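PDB 5UAO: tryptophane-5-halogenase from Microbispora sp. ATCC PTA-5024, which probably catalyses flavin-dependent chlorination of tryptophan at the 5-position in the precursor peptide of the lanthipeptide NAI-107. Local coordinates for residues A276-A281 against P414-A419; I397-S402 against E422-G427. All blocks are in the same frame, centred on the assembly; numbering follows the deposited sequence.

Contact 1. Residues A276-A281 against P414-A419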
ATOM      1  N   ALA A 276     -14.198  15.945  21.027  1.00 23.67           N
ATOM      2  CA  ALA A 276     -13.834  14.782  21.834  1.00 24.28           C
ATOM      3  C   ALA A 276     -13.193  15.309  23.094  1.00 24.76           C
ATOM      4  O   ALA A 276     -12.114  15.934  23.037  1.00 21.80           O
ATOM      5  CB  ALA A 276     -12.842  13.924  21.086  1.00 22.33           C
ATOM      6  N   THR A 277     -13.879  15.068  24.222  1.00 24.55           N
ATOM      7  CA  THR A 277     -13.501  15.652  25.511  1.00 22.62           C
ATOM      8  C   THR A 277     -13.068  14.548  26.469  1.00 21.92           C
ATOM      9  O   THR A 277     -13.851  13.621  26.731  1.00 25.10           O
ATOM     10  CB  THR A 277     -14.744  16.403  26.086  1.00 24.37           C
ATOM     11  OG1 THR A 277     -15.124  17.486  25.208  1.00 24.75           O
ATOM     12  CG2 THR A 277     -14.519  16.984  27.397  1.00 23.84           C
ATOM     13  N   THR A 278     -11.915  14.701  27.075  1.00 21.93           N
ATOM     14  CA  THR A 278     -11.416  13.690  28.016  1.00 22.13           C
ATOM     15  C   THR A 278     -12.299  13.751  29.287  1.00 25.03           C
ATOM     16  O   THR A 278     -12.629  14.843  29.739  1.00 22.93           O
ATOM     17  CB  THR A 278      -9.990  13.964  28.376  1.00 20.85           C
ATOM     18  OG1 THR A 278      -9.142  13.910  27.222  1.00 22.94           O
ATOM     19  CG2 THR A 278      -9.407  12.897  29.350  1.00 22.82           C
ATOM     20  N   MET A 279     -12.657  12.574  29.825  1.00 22.90           N
ATOM     21  CA  MET A 279     -13.533  12.410  30.947  1.00 23.17           C
ATOM     22  C   MET A 279     -12.777  11.484  31.932  1.00 22.88           C
ATOM     23  O   MET A 279     -11.667  11.024  31.637  1.00 23.98           O
ATOM     24  CB  MET A 279     -14.858  11.753  30.527  1.00 22.70           C
ATOM     25  CG  MET A 279     -15.707  12.527  29.483  1.00 23.13           C
ATOM     26  SD  MET A 279     -16.376  14.034  30.220  1.00 26.33           S
ATOM     27  CE  MET A 279     -17.840  13.362  30.970  1.00 24.96           C
ATOM     28  N   ASN A 280     -13.333  11.292  33.110  1.00 22.96           N
ATOM     29  CA  ASN A 280     -12.568  10.585  34.164  1.00 26.33           C
ATOM     30  C   ASN A 280     -12.297   9.122  33.839  1.00 24.82           C
ATOM     31  O   ASN A 280     -11.272   8.562  34.240  1.00 28.34           O
ATOM     32  CB  ASN A 280     -13.291  10.700  35.513  1.00 25.74           C
ATOM     33  CG  ASN A 280     -13.282  12.138  36.078  1.00 26.16           C
ATOM     34  OD1 ASN A 280     -12.413  12.915  35.764  1.00 27.48           O
ATOM     35  ND2 ASN A 280     -14.249  12.452  36.949  1.00 25.80           N
ATOM     36  N   ALA A 281     -13.239   8.503  33.147  1.00 26.08           N
ATOM     37  CA  ALA A 281     -13.138   7.073  32.806  1.00 24.72           C
ATOM     38  C   ALA A 281     -13.392   6.823  31.317  1.00 25.51           C
ATOM     39  O   ALA A 281     -13.942   5.760  30.946  1.00 24.52           O
ATOM     40  CB  ALA A 281     -14.157   6.341  33.636  1.00 27.27           C
ATOM     41  N   PRO A 414      -7.641   6.948  37.914  1.00 32.68           N
ATOM     42  CA  PRO A 414      -7.125   5.569  37.793  1.00 34.77           C
ATOM     43  C   PRO A 414      -7.330   5.029  36.356  1.00 31.90           C
ATOM     44  O   PRO A 414      -6.415   4.400  35.825  1.00 28.91           O
ATOM     45  CB  PRO A 414      -7.920   4.780  38.847  1.00 35.97           C
ATOM     46  CG  PRO A 414      -8.443   5.805  39.820  1.00 34.28           C
ATOM     47  CD  PRO A 414      -8.657   7.070  38.978  1.00 36.15           C
ATOM     48  N   PHE A 415      -8.471   5.326  35.711  1.00 32.93           N
ATOM     49  CA  PHE A 415      -8.633   4.964  34.270  1.00 28.39           C
ATOM     50  C   PHE A 415      -7.488   5.498  33.415  1.00 26.63           C
ATOM     51  O   PHE A 415      -6.915   4.734  32.613  1.00 28.14           O
ATOM     52  CB  PHE A 415      -9.976   5.386  33.695  1.00 28.15           C
ATOM     53  CG  PHE A 415     -10.086   5.120  32.232  1.00 27.17           C
ATOM     54  CD1 PHE A 415     -10.491   3.881  31.783  1.00 31.73           C
ATOM     55  CD2 PHE A 415      -9.701   6.064  31.296  1.00 27.75           C
ATOM     56  CE1 PHE A 415     -10.530   3.603  30.425  1.00 30.35           C
ATOM     57  CE2 PHE A 415      -9.809   5.813  29.927  1.00 29.41           C
ATOM     58  CZ  PHE A 415     -10.216   4.565  29.492  1.00 31.35           C
ATOM     59  N   TRP A 416      -7.084   6.764  33.576  1.00 24.71           N
ATOM     60  CA  TRP A 416      -6.140   7.359  32.691  1.00 25.29           C
ATOM     61  C   TRP A 416      -4.722   6.979  33.012  1.00 28.07           C
ATOM     62  O   TRP A 416      -3.897   6.783  32.116  1.00 24.53           O
ATOM     63  CB  TRP A 416      -6.326   8.877  32.548  1.00 27.95           C
ATOM     64  CG  TRP A 416      -7.480   9.191  31.542  1.00 23.89           C
ATOM     65  CD1 TRP A 416      -8.700   9.648  31.838  1.00 25.27           C
ATOM     66  CD2 TRP A 416      -7.474   8.960  30.113  1.00 24.64           C
ATOM     67  NE1 TRP A 416      -9.475   9.734  30.714  1.00 26.14           N
ATOM     68  CE2 TRP A 416      -8.743   9.297  29.639  1.00 24.46           C
ATOM     69  CE3 TRP A 416      -6.532   8.463  29.210  1.00 23.96           C
ATOM     70  CZ2 TRP A 416      -9.108   9.146  28.293  1.00 24.95           C
ATOM     71  CZ3 TRP A 416      -6.877   8.332  27.854  1.00 22.42           C
ATOM     72  CH2 TRP A 416      -8.175   8.692  27.422  1.00 21.91           C
ATOM     73  N   LYS A 417      -4.436   6.779  34.276  1.00 33.32           N
ATOM     74  CA  LYS A 417      -3.172   6.151  34.634  1.00 34.80           C
ATOM     75  C   LYS A 417      -3.014   4.763  34.008  1.00 30.54           C
ATOM     76  O   LYS A 417      -1.957   4.441  33.411  1.00 32.68           O
ATOM     77  CB  LYS A 417      -3.045   6.085  36.166  1.00 38.17           C
ATOM     78  CG  LYS A 417      -2.842   7.466  36.809  1.00 47.33           C
ATOM     79  CD  LYS A 417      -2.740   7.363  38.339  1.00 47.41           C
ATOM     80  CE  LYS A 417      -1.892   8.485  38.947  1.00 59.18           C
ATOM     81  NZ  LYS A 417      -2.220   9.850  38.397  1.00 67.22           N
ATOM     82  N   GLU A 418      -4.055   3.950  34.104  1.00 31.53           N
ATOM     83  CA  GLU A 418      -4.037   2.616  33.503  1.00 31.06           C
ATOM     84  C   GLU A 418      -3.884   2.687  31.988  1.00 32.51           C
ATOM     85  O   GLU A 418      -3.115   1.947  31.420  1.00 29.67           O
ATOM     86  CB  GLU A 418      -5.313   1.878  33.830  1.00 35.34           C
ATOM     87  CG  GLU A 418      -5.469   0.492  33.230  1.00 44.21           C
ATOM     88  CD  GLU A 418      -4.706  -0.578  34.007  1.00 53.49           C
ATOM     89  OE1 GLU A 418      -3.836  -0.205  34.820  1.00 55.36           O
ATOM     90  OE2 GLU A 418      -4.988  -1.789  33.799  1.00 62.13           O
ATOM     91  N   ALA A 419      -4.623   3.574  31.322  1.00 27.18           N
ATOM     92  CA  ALA A 419      -4.437   3.740  29.941  1.00 26.08           C
ATOM     93  C   ALA A 419      -3.031   4.130  29.547  1.00 26.52           C
ATOM     94  O   ALA A 419      -2.503   3.627  28.568  1.00 28.44           O
ATOM     95  CB  ALA A 419      -5.469   4.709  29.335  1.00 26.81           C
TER
HETATM   96  O   HOH W   1     -10.909   6.467  36.568  1.00 33.13           O
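The indole of W416 lies between T278 of the strand and F415, its own neighbour on the helix. T278 CG2 lies above the indole plane, out at the rim and 3.4 Å from W416 NE1, on the side away from F415, whose CE2 hangs over the centre of the opposite face. At the indole edge W416 NE1 donates to M279 O at 2.7 Å; the oxygen is only 8° out of the ring plane, though the N-H is bent to 142°. The hydroxyl of T278 points elsewhere, to E108 O and N408 ND2, while its methyl meets the indole.

The phenyl of F415 presents one face to the backbone of A281, with F415 CG 3.7 Å from A281 CA. Its CG stands anti to the backbone N (chi1 175°), which carries the ring out to that peptide. F415 CB also comes within 3.5 Å of N280 O. That carbonyl is well served: it accepts from T413 OG1 and from a water, 3.2 Å from N280 O, which in turn takes the amide of F415 at 2.8 Å from F415 N.

A leucine in place of W416 would probably leave M279 O without its buried N-H donor and open a gap between T278 and F415.

The chain turns about N280 and A281 between the antiparallel strands 274-279 and 282-288, so the first turn of helix 414-422 packs on the turn of a beta hairpin, joining the seven-stranded mixed sheet to the helical C-terminal part of the tryptophan halogenase fold.

Contact 2. Residues I397-S402 against E422-G427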
ATOM      1  N   ILE A 397      -6.760   0.936  11.903  1.00 24.15           N
ATOM      2  CA  ILE A 397      -7.591   1.838  12.666  1.00 23.38           C
ATOM      3  C   ILE A 397      -7.402   1.545  14.129  1.00 23.88           C
ATOM      4  O   ILE A 397      -7.304   2.460  14.924  1.00 22.40           O
ATOM      5  CB  ILE A 397      -9.027   1.756  12.241  1.00 25.14           C
ATOM      6  CG1 ILE A 397      -9.171   2.432  10.887  1.00 24.74           C
ATOM      7  CG2 ILE A 397      -9.947   2.422  13.219  1.00 26.64           C
ATOM      8  CD1 ILE A 397     -10.413   2.031  10.147  1.00 27.90           C
ATOM      9  N   ARG A 398      -7.311   0.268  14.484  1.00 21.39           N
ATOM     10  CA  ARG A 398      -7.152  -0.091  15.877  1.00 23.47           C
ATOM     11  C   ARG A 398      -5.888   0.545  16.473  1.00 23.35           C
ATOM     12  O   ARG A 398      -5.925   1.153  17.540  1.00 25.80           O
ATOM     13  CB  ARG A 398      -7.178  -1.629  16.045  1.00 24.45           C
ATOM     14  CG  ARG A 398      -6.836  -2.109  17.436  1.00 28.84           C
ATOM     15  CD  ARG A 398      -5.464  -2.678  17.496  1.00 32.57           C
ATOM     16  NE  ARG A 398      -5.158  -3.273  18.798  1.00 30.27           N
ATOM     17  CZ  ARG A 398      -5.194  -4.571  19.101  1.00 31.43           C
ATOM     18  NH1 ARG A 398      -5.434  -5.495  18.200  1.00 30.52           N
ATOM     19  NH2 ARG A 398      -4.890  -4.953  20.348  1.00 33.33           N
ATOM     20  N   TRP A 399      -4.770   0.336  15.816  1.00 24.70           N
ATOM     21  CA  TRP A 399      -3.504   0.881  16.276  1.00 22.99           C
ATOM     22  C   TRP A 399      -3.484   2.389  16.270  1.00 24.63           C
ATOM     23  O   TRP A 399      -2.956   2.978  17.169  1.00 24.73           O
ATOM     24  CB  TRP A 399      -2.314   0.345  15.486  1.00 23.60           C
ATOM     25  CG  TRP A 399      -2.200  -1.120  15.584  1.00 22.94           C
ATOM     26  CD1 TRP A 399      -2.328  -1.995  14.563  1.00 24.36           C
ATOM     27  CD2 TRP A 399      -2.033  -1.903  16.771  1.00 22.68           C
ATOM     28  NE1 TRP A 399      -2.186  -3.274  15.020  1.00 24.30           N
ATOM     29  CE2 TRP A 399      -2.086  -3.260  16.379  1.00 24.67           C
ATOM     30  CE3 TRP A 399      -1.906  -1.592  18.132  1.00 24.47           C
ATOM     31  CZ2 TRP A 399      -1.931  -4.319  17.276  1.00 25.75           C
ATOM     32  CZ3 TRP A 399      -1.782  -2.630  19.027  1.00 27.57           C
ATOM     33  CH2 TRP A 399      -1.780  -3.998  18.585  1.00 27.45           C
ATOM     34  N   PHE A 400      -4.151   3.034  15.322  1.00 22.66           N
ATOM     35  CA  PHE A 400      -4.274   4.498  15.397  1.00 22.85           C
ATOM     36  C   PHE A 400      -5.078   4.956  16.618  1.00 22.36           C
ATOM     37  O   PHE A 400      -4.700   5.906  17.284  1.00 25.70           O
ATOM     38  CB  PHE A 400      -4.960   4.980  14.084  1.00 22.98           C
ATOM     39  CG  PHE A 400      -5.225   6.470  14.011  1.00 24.75           C
ATOM     40  CD1 PHE A 400      -4.266   7.392  14.394  1.00 26.64           C
ATOM     41  CD2 PHE A 400      -6.411   6.943  13.478  1.00 28.02           C
ATOM     42  CE1 PHE A 400      -4.486   8.758  14.261  1.00 26.09           C
ATOM     43  CE2 PHE A 400      -6.651   8.304  13.340  1.00 26.36           C
ATOM     44  CZ  PHE A 400      -5.685   9.205  13.722  1.00 28.94           C
ATOM     45  N   LEU A 401      -6.207   4.318  16.904  1.00 22.43           N
ATOM     46  CA  LEU A 401      -6.939   4.649  18.092  1.00 23.26           C
ATOM     47  C   LEU A 401      -6.106   4.383  19.344  1.00 23.46           C
ATOM     48  O   LEU A 401      -6.260   5.114  20.343  1.00 23.39           O
ATOM     49  CB  LEU A 401      -8.258   3.893  18.224  1.00 24.14           C
ATOM     50  CG  LEU A 401      -9.293   4.261  17.135  1.00 27.98           C
ATOM     51  CD1 LEU A 401     -10.570   3.447  17.324  1.00 32.40           C
ATOM     52  CD2 LEU A 401      -9.645   5.708  17.282  1.00 28.89           C
ATOM     53  N   SER A 402      -5.302   3.316  19.321  1.00 22.46           N
ATOM     54  CA  SER A 402      -4.488   2.964  20.514  1.00 22.17           C
ATOM     55  C   SER A 402      -3.615   4.165  20.989  1.00 23.34           C
ATOM     56  O   SER A 402      -3.441   4.374  22.178  1.00 23.79           O
ATOM     57  CB  SER A 402      -3.605   1.715  20.229  1.00 24.17           C
ATOM     58  OG  SER A 402      -2.348   1.937  19.540  1.00 23.49           O
ATOM     59  N   GLU A 422      -0.746   0.885  30.328  1.00 33.94           N
ATOM     60  CA  GLU A 422      -1.005  -0.474  29.789  1.00 30.95           C
ATOM     61  C   GLU A 422      -1.626  -0.623  28.355  1.00 31.87           C
ATOM     62  O   GLU A 422      -1.776  -1.743  27.852  1.00 32.13           O
ATOM     63  CB  GLU A 422      -1.842  -1.244  30.795  1.00 33.84           C
ATOM     64  CG  GLU A 422      -1.364  -1.242  32.267  1.00 40.43           C
ATOM     65  CD  GLU A 422       0.004  -1.912  32.513  1.00 46.27           C
ATOM     66  OE1 GLU A 422       0.504  -2.596  31.600  1.00 51.09           O
ATOM     67  OE2 GLU A 422       0.600  -1.750  33.627  1.00 51.52           O
ATOM     68  N   THR A 423      -2.027   0.478  27.712  1.00 28.47           N
ATOM     69  CA  THR A 423      -2.575   0.415  26.360  1.00 24.31           C
ATOM     70  C   THR A 423      -1.573  -0.253  25.426  1.00 26.03           C
ATOM     71  O   THR A 423      -0.431   0.228  25.245  1.00 27.37           O
ATOM     72  CB  THR A 423      -2.947   1.836  25.870  1.00 25.60           C
ATOM     73  OG1 THR A 423      -3.909   2.390  26.783  1.00 28.18           O
ATOM     74  CG2 THR A 423      -3.483   1.793  24.385  1.00 25.87           C
ATOM     75  N   ASP A 424      -2.017  -1.332  24.778  1.00 24.08           N
ATOM     76  CA  ASP A 424      -1.192  -2.053  23.818  1.00 25.36           C
ATOM     77  C   ASP A 424      -1.090  -1.194  22.559  1.00 26.65           C
ATOM     78  O   ASP A 424      -2.113  -0.907  21.931  1.00 26.26           O
ATOM     79  CB  ASP A 424      -1.890  -3.391  23.504  1.00 28.93           C
ATOM     80  CG  ASP A 424      -1.150  -4.269  22.528  1.00 29.55           C
ATOM     81  OD1 ASP A 424      -0.096  -3.913  21.982  1.00 28.67           O
ATOM     82  OD2 ASP A 424      -1.716  -5.385  22.313  1.00 30.26           O
ATOM     83  N   ILE A 425       0.142  -0.792  22.219  1.00 26.27           N
ATOM     84  CA  ILE A 425       0.454  -0.051  21.026  1.00 26.77           C
ATOM     85  C   ILE A 425       1.442  -0.837  20.141  1.00 28.92           C
ATOM     86  O   ILE A 425       1.999  -0.279  19.228  1.00 29.36           O
ATOM     87  CB  ILE A 425       1.074   1.347  21.387  1.00 28.12           C
ATOM     88  CG1 ILE A 425       2.296   1.193  22.329  1.00 31.90           C
ATOM     89  CG2 ILE A 425       0.039   2.213  22.099  1.00 27.29           C
ATOM     90  CD1 ILE A 425       3.216   2.413  22.332  1.00 32.96           C
ATOM     91  N   SER A 426       1.534  -2.149  20.336  1.00 30.19           N
ATOM     92  CA  SER A 426       2.544  -2.954  19.685  1.00 31.05           C
ATOM     93  C   SER A 426       2.551  -2.793  18.223  1.00 30.07           C
ATOM     94  O   SER A 426       3.606  -2.715  17.623  1.00 31.47           O
ATOM     95  CB  SER A 426       2.440  -4.449  20.083  1.00 35.57           C
ATOM     96  OG  SER A 426       1.168  -5.018  19.956  1.00 29.86           O
ATOM     97  N   GLY A 427       1.394  -2.701  17.602  1.00 32.26           N
ATOM     98  CA  GLY A 427       1.346  -2.750  16.144  1.00 30.82           C
ATOM     99  C   GLY A 427       1.772  -1.445  15.468  1.00 34.04           C
ATOM    100  O   GLY A 427       1.965  -1.389  14.218  1.00 37.51           O
TER
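W399 lays its indole against the backbone of G427 and buries more surface here than any other residue. G427 CA stands 3.6 Å from the centroid of the five-membered ring of W399, 17° off the ring normal, a CH-pi contact. At G427 a CB would point at the indole, so the lack of a side chain lets the backbone lie this close. On the other indole face lies R398 CD, and the guanidinium of R398 turns a face to W399 CH2. At the benzo edge W399 CZ3 meets D424 O at 3.4 Å, near the ring plane.

The loop keeps this shape through an Asx turn: D424 OD1 accepts from S426 N at 2.9 Å and also from S426 OG. The other oxygen, D424 OD2, is bonded to S252 OG and makes a long salt bridge to R398 NH2 at 3.8 Å, a matter of charge alone, because it stands well out of the guanidinium plane and no N-H points at it; R398 NE is hydrogen-bonded to S253 OG.

One turn further along helix 383-406, S402 faces the same loop. Its chi1 of 83° turns the hydroxyl back to W399 O (S402 OG to W399 O 2.7 Å). S402 CB lies 3.5 Å from D424 O, I425 CG2 packs on S402 OG, and T423 CG2 touches S402 O at 3.4 Å.

How the contacts relate
From the N terminus the chain meets 276-281 first, at the end of strand 274-279, then 397-402 in helix 383-406, then 414-419 at the start of helix 414-422, and last 422-427 in the loop behind it. Contact 1 closes a long loop of 132 residues, contact 2 a short one of 19. The two cross: 397-402 lies within the loop of contact 1, and 414-419 within that of contact 2. Their centres are 16 Å apart. Helix 414-422 therefore starts against the sheet and leads into a loop that returns to helix 383-406, so sheet and two successive helices are tied together. The hydrogen bond from T423 OG1 to A419 O lies where the two contacts adjoin in the chain.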